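Local coordinates for protein transcriptional regulator, TetR family (Agrobacterium tumefaciens, PDB 2G7S) that probably binds operator DNA as a dimer and represses transcription, probably letting go when a small ligand binds its C-terminal domain, at residues Q15-L20 and C57-Q62; G24-F29 and P114-T119. One frame throughout, in Å; residues are numbered along the deposited sequence.

Contact 1 (Q15-L20 and C57-Q62); sequences QCARTL and CKLVSQ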
loop_
_atom_site.group_PDB
_atom_site.type_symbol
_atom_site.label_atom_id
_atom_site.label_comp_id
_atom_site.label_asym_id
_atom_site.label_seq_id
_atom_site.Cartn_x
_atom_site.Cartn_y
_atom_site.Cartn_z
ATOM N N GLN A 15 -3.492 20.670 9.549
ATOM C CA GLN A 15 -4.705 20.237 8.812
ATOM C C GLN A 15 -4.326 20.113 7.317
ATOM O O GLN A 15 -4.446 19.052 6.660
ATOM C CB GLN A 15 -5.833 21.266 9.031
ATOM C CG GLN A 15 -7.132 20.908 8.310
ATOM C CD GLN A 15 -8.340 21.732 8.700
ATOM O OE1 GLN A 15 -8.517 22.112 9.853
ATOM N NE2 GLN A 15 -9.205 21.983 7.730
ATOM N N CYS A 16 -3.837 21.205 6.770
ATOM C CA CYS A 16 -3.501 21.286 5.336
ATOM C C CYS A 16 -2.504 20.198 4.944
ATOM O O CYS A 16 -2.711 19.454 3.984
ATOM C CB CYS A 16 -2.929 22.697 5.018
ATOM S SG CYS A 16 -2.285 22.798 3.360
ATOM N N ALA A 17 -1.425 20.080 5.712
ATOM C CA ALA A 17 -0.403 19.092 5.383
ATOM C C ALA A 17 -1.000 17.666 5.448
ATOM O O ALA A 17 -0.632 16.796 4.635
ATOM C CB ALA A 17 0.732 19.211 6.338
ATOM N N ARG A 18 -1.903 17.437 6.373
ATOM C CA ARG A 18 -2.513 16.069 6.451
ATOM C C ARG A 18 -3.286 15.809 5.138
ATOM O O ARG A 18 -3.180 14.718 4.548
ATOM C CB ARG A 18 -3.427 15.961 7.645
ATOM C CG ARG A 18 -3.768 14.463 7.757
ATOM C CD ARG A 18 -4.673 13.929 8.739
ATOM N NE ARG A 18 -4.443 14.424 10.061
ATOM C CZ ARG A 18 -5.209 14.051 11.110
ATOM N NH1 ARG A 18 -6.201 13.175 10.901
ATOM N NH2 ARG A 18 -4.990 14.595 12.318
ATOM N N THR A 19 -4.094 16.768 4.686
ATOM C CA THR A 19 -4.851 16.524 3.471
ATOM C C THR A 19 -3.918 16.319 2.285
ATOM O O THR A 19 -4.119 15.412 1.477
ATOM C CB THR A 19 -5.778 17.737 3.245
ATOM O OG1 THR A 19 -6.651 17.814 4.368
ATOM C CG2 THR A 19 -6.569 17.612 1.973
ATOM N N LEU A 20 -2.839 17.106 2.213
ATOM C CA LEU A 20 -1.912 16.965 1.075
ATOM C C LEU A 20 -1.178 15.612 1.118
ATOM O O LEU A 20 -0.940 14.990 0.085
ATOM C CB LEU A 20 -0.867 18.128 0.996
ATOM C CG LEU A 20 -1.535 19.543 0.891
ATOM C CD1 LEU A 20 -0.420 20.567 0.905
ATOM C CD2 LEU A 20 -2.363 19.605 -0.421
ATOM N N CYS A 57 6.286 14.622 11.546
ATOM C CA CYS A 57 6.161 13.838 12.778
ATOM C C CYS A 57 5.002 14.330 13.608
ATOM O O CYS A 57 4.285 13.502 14.194
ATOM C CB CYS A 57 7.434 13.982 13.615
ATOM S SG CYS A 57 8.826 13.007 13.021
ATOM N N LYS A 58 4.819 15.657 13.684
ATOM C CA LYS A 58 3.699 16.200 14.471
ATOM C C LYS A 58 2.347 15.810 13.871
ATOM O O LYS A 58 1.377 15.606 14.599
ATOM C CB LYS A 58 3.824 17.718 14.555
ATOM C CG LYS A 58 5.006 18.084 15.438
ATOM C CD LYS A 58 4.629 17.934 16.900
ATOM C CE LYS A 58 5.864 18.083 17.797
ATOM N NZ LYS A 58 6.825 19.014 17.223
ATOM N N LEU A 59 2.268 15.829 12.548
ATOM C CA LEU A 59 1.038 15.449 11.883
ATOM C C LEU A 59 0.743 13.989 12.147
ATOM O O LEU A 59 -0.439 13.644 12.395
ATOM C CB LEU A 59 1.325 15.680 10.366
ATOM C CG LEU A 59 0.515 15.373 9.164
ATOM C CD1 LEU A 59 1.196 16.043 7.944
ATOM C CD2 LEU A 59 0.177 13.937 8.993
ATOM N N VAL A 60 1.762 13.114 12.006
ATOM C CA VAL A 60 1.489 11.679 12.189
ATOM C C VAL A 60 1.160 11.416 13.658
ATOM O O VAL A 60 0.263 10.607 13.934
ATOM C CB VAL A 60 2.671 10.848 11.751
ATOM C CG1 VAL A 60 2.471 9.413 12.099
ATOM C CG2 VAL A 60 2.914 11.043 10.210
ATOM N N SER A 61 1.872 12.079 14.618
ATOM C CA SER A 61 1.531 11.830 16.042
ATOM C C SER A 61 0.046 12.212 16.309
ATOM O O SER A 61 -0.697 11.452 16.989
ATOM C CB SER A 61 2.456 12.708 16.921
ATOM O OG SER A 61 2.118 12.544 18.259
ATOM N N GLN A 62 -0.422 13.308 15.715
ATOM C CA GLN A 62 -1.824 13.751 15.937
ATOM C C GLN A 62 -2.762 12.743 15.241
ATOM O O GLN A 62 -3.866 12.427 15.763
ATOM C CB GLN A 62 -2.005 15.125 15.282
ATOM C CG GLN A 62 -3.431 15.710 15.341
ATOM C CD GLN A 62 -3.407 17.046 14.612
ATOM O OE1 GLN A 62 -3.408 17.120 13.364
ATOM N NE2 GLN A 62 -3.306 18.106 15.377
#

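Contact 2 (G24-F29 and P114-T119); sequences GGYNSF and PVLPET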
loop_
_atom_site.group_PDB
_atom_site.type_symbol
_atom_site.label_atom_id
_atom_site.label_comp_id
_atom_site.label_asym_id
_atom_site.label_seq_id
_atom_site.Cartn_x
_atom_site.Cartn_y
_atom_site.Cartn_z
ATOM N N GLY A 24 -0.571 12.097 -1.829
ATOM C CA GLY A 24 0.655 11.647 -2.520
ATOM C C GLY A 24 1.858 11.363 -1.672
ATOM O O GLY A 24 2.900 11.215 -2.283
ATOM N N GLY A 25 1.748 11.352 -0.339
ATOM C CA GLY A 25 2.870 11.042 0.509
ATOM C C GLY A 25 3.810 12.217 0.780
ATOM O O GLY A 25 3.584 13.383 0.402
ATOM N N TYR A 26 4.919 11.873 1.403
ATOM C CA TYR A 26 5.813 12.855 1.998
ATOM C C TYR A 26 6.333 13.869 0.975
ATOM O O TYR A 26 6.518 15.050 1.278
ATOM C CB TYR A 26 6.996 12.093 2.568
ATOM C CG TYR A 26 7.906 12.972 3.397
ATOM C CD1 TYR A 26 7.599 13.253 4.729
ATOM C CD2 TYR A 26 9.114 13.492 2.860
ATOM C CE1 TYR A 26 8.457 14.069 5.512
ATOM C CE2 TYR A 26 9.958 14.308 3.669
ATOM C CZ TYR A 26 9.595 14.600 4.968
ATOM O OH TYR A 26 10.379 15.398 5.755
ATOM N N ASN A 27 6.662 13.394 -0.221
ATOM C CA ASN A 27 7.357 14.208 -1.232
ATOM C C ASN A 27 6.420 14.826 -2.236
ATOM O O ASN A 27 6.867 15.389 -3.257
ATOM C CB ASN A 27 8.450 13.380 -1.908
ATOM C CG ASN A 27 9.659 13.200 -1.019
ATOM O OD1 ASN A 27 10.267 14.206 -0.633
ATOM N ND2 ASN A 27 10.010 11.950 -0.672
ATOM N N SER A 28 5.124 14.712 -1.995
ATOM C CA SER A 28 4.154 15.209 -2.975
ATOM C C SER A 28 3.696 16.630 -2.667
ATOM O O SER A 28 2.829 17.144 -3.408
ATOM C CB SER A 28 2.911 14.346 -2.941
ATOM O OG SER A 28 2.136 14.448 -1.760
ATOM N N PHE A 29 4.158 17.225 -1.570
ATOM C CA PHE A 29 3.781 18.615 -1.224
ATOM C C PHE A 29 4.984 19.365 -0.720
ATOM O O PHE A 29 5.959 18.764 -0.272
ATOM C CB PHE A 29 2.629 18.649 -0.216
ATOM C CG PHE A 29 3.035 18.233 1.149
ATOM C CD1 PHE A 29 3.337 19.218 2.083
ATOM C CD2 PHE A 29 3.223 16.873 1.523
ATOM C CE1 PHE A 29 3.773 18.927 3.370
ATOM C CE2 PHE A 29 3.695 16.596 2.801
ATOM C CZ PHE A 29 3.951 17.568 3.745
ATOM N N PRO A 114 11.803 3.813 2.849
ATOM C CA PRO A 114 13.272 3.932 2.570
ATOM C C PRO A 114 13.742 5.379 2.326
ATOM O O PRO A 114 14.938 5.643 2.484
ATOM C CB PRO A 114 13.449 3.132 1.254
ATOM C CG PRO A 114 12.401 1.995 1.408
ATOM C CD PRO A 114 11.155 2.776 1.980
ATOM N N VAL A 115 12.846 6.291 1.952
ATOM C CA VAL A 115 13.267 7.684 1.690
ATOM C C VAL A 115 12.800 8.620 2.783
ATOM O O VAL A 115 13.065 9.833 2.694
ATOM C CB VAL A 115 12.807 8.202 0.324
ATOM C CG1 VAL A 115 13.321 7.231 -0.810
ATOM C CG2 VAL A 115 11.281 8.420 0.230
ATOM N N LEU A 116 12.098 8.117 3.795
ATOM C CA LEU A 116 11.579 9.058 4.801
ATOM C C LEU A 116 12.634 9.373 5.881
ATOM O O LEU A 116 13.507 8.542 6.206
ATOM C CB LEU A 116 10.381 8.434 5.554
ATOM C CG LEU A 116 9.151 8.208 4.692
ATOM C CD1 LEU A 116 8.033 7.582 5.522
ATOM C CD2 LEU A 116 8.645 9.507 4.047
ATOM N N PRO A 117 12.510 10.547 6.498
ATOM C CA PRO A 117 13.321 10.759 7.679
ATOM C C PRO A 117 13.144 9.673 8.739
ATOM O O PRO A 117 11.997 9.226 8.970
ATOM C CB PRO A 117 12.817 12.127 8.217
ATOM C CG PRO A 117 12.111 12.819 7.036
ATOM C CD PRO A 117 11.531 11.619 6.209
ATOM N N GLU A 118 14.223 9.297 9.406
ATOM C CA GLU A 118 14.114 8.240 10.411
ATOM C C GLU A 118 13.079 8.608 11.489
ATOM O O GLU A 118 12.388 7.704 12.020
ATOM C CB GLU A 118 15.419 8.016 11.118
ATOM C CG GLU A 118 16.502 7.515 10.174
ATOM C CD GLU A 118 17.854 7.302 10.867
ATOM O OE1 GLU A 118 18.094 7.781 11.994
ATOM O OE2 GLU A 118 18.719 6.685 10.186
ATOM N N THR A 119 12.984 9.895 11.855
ATOM C CA THR A 119 12.028 10.241 12.919
ATOM C C THR A 119 10.576 10.002 12.475
ATOM O O THR A 119 9.715 9.566 13.298
ATOM C CB THR A 119 12.162 11.685 13.354
ATOM O OG1 THR A 119 12.110 12.494 12.176
ATOM C CG2 THR A 119 13.564 11.898 14.072
HETATM O O HOH W 1 12.564 11.799 0.818
#

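Contact 1 (Q15-L20 and C57-Q62)
Arg-18 NH2 donates to Gln-62 OE1 over 3.2 Å, with an N-H...O angle of 152°, and this is the polar link between helix segments 15-20 and 57-62. The oxygen meets the guanidinium at its edge, close to the guanidinium plane, while from the amide's side the donor stands tilted out of the carbonyl plane; the two flat groups are turned 48° against each other. Arg-18 runs straight through its first two torsions and bends at chi3, which swings its end across to Gln-62, itself extended beyond CG. Arg-18 NH2 also lies 3.6 Å from Gln-62 CG, so aliphatic chain as well as amide meets the arginine. The other terminal nitrogen, NH1, forms a salt bridge with Glu-66, one turn further along the second helix, so two side chains of that helix fix the rotation of the guanidinium. Next to this bond, Leu-59 reaches toward the first helix. Its CD1 packs on Ala-17 CB at 3.6 Å and on the backbone at Arg-18 N at 3.7 Å, whereas CD2 faces Arg-18 CG at 4.2 Å. The axes of the two segments pass 9.9 Å apart at closest approach, 84° to each other. Helix 6-24, from the DNA-binding domain, here packs on the long helix 52-77; Val-105 of helix 105-110 touches both Arg-18 and Leu-59, and helix 31-38 covers Cys-16.

Contact 2 (G24-F29 and P114-T119)
With chi1 at -171°, Tyr-26 holds its CG trans to the backbone N and sends the ring toward segment 114-119, where Leu-116 and Pro-117 receive it. The leucine touches the root of the side chain: its CD2 lies 3.4 Å from Tyr-26 CB and 3.6 Å from CG, approaching obliquely. Pro-117 covers the outer part. Its CD sits over one ring face, 4.0 Å from the centroid and 22° off the normal, a CH-pi contact, while CG reaches past it to lie 3.7 Å from Tyr-26 CZ and 3.4 Å from OH. Alongside, Asn-27 ND2 brushes Val-115 CG2 and donates to water 1 at 3.0 Å; the water in turn donates to Val-115 O at 2.8 Å. The loop that presents these groups follows helix 6-24; Gly-25, with positive phi, is the first residue to leave helical geometry. Gly-25 O accepts from both Ser-28 N and Ser-28 OG, the latter at 2.8 Å, which pins the turn carrying Tyr-26 and Asn-27. Lys-52 makes a cation-pi contact with Tyr-26 and also binds its backbone O, while Glu-112 accepts from its N. Apolar and CH-pi packing, with a water bridge between Asn-27 and Val-115 beside the second subunit, whose Asn-27 packs on Asn-27, implies that direct adhesion rests mainly on shape and dispersion, while charged neighbours hold the tyrosine backbone.

From the N terminus the chain runs along helix 6-24, giving first segment 15-20 and then, past the helix end, segment 24-29. It continues through helices 31-38 and 42-48 before contact 1 closes a loop at 57-62, on helix 52-77. Contact 2 closes a longer one at 114-119, where helix 118-144 starts. Because the segments alternate, the two loops cross. Both tie the N-terminal DNA-binding part to the rest of the subunit: contact 1 through the long helix 52-77, contact 2 through the approach to helix 118-144. Their centres lie about 12 Å apart, and they touch directly, Leu-20 packing on Phe-29 and Cys-57 on Thr-119.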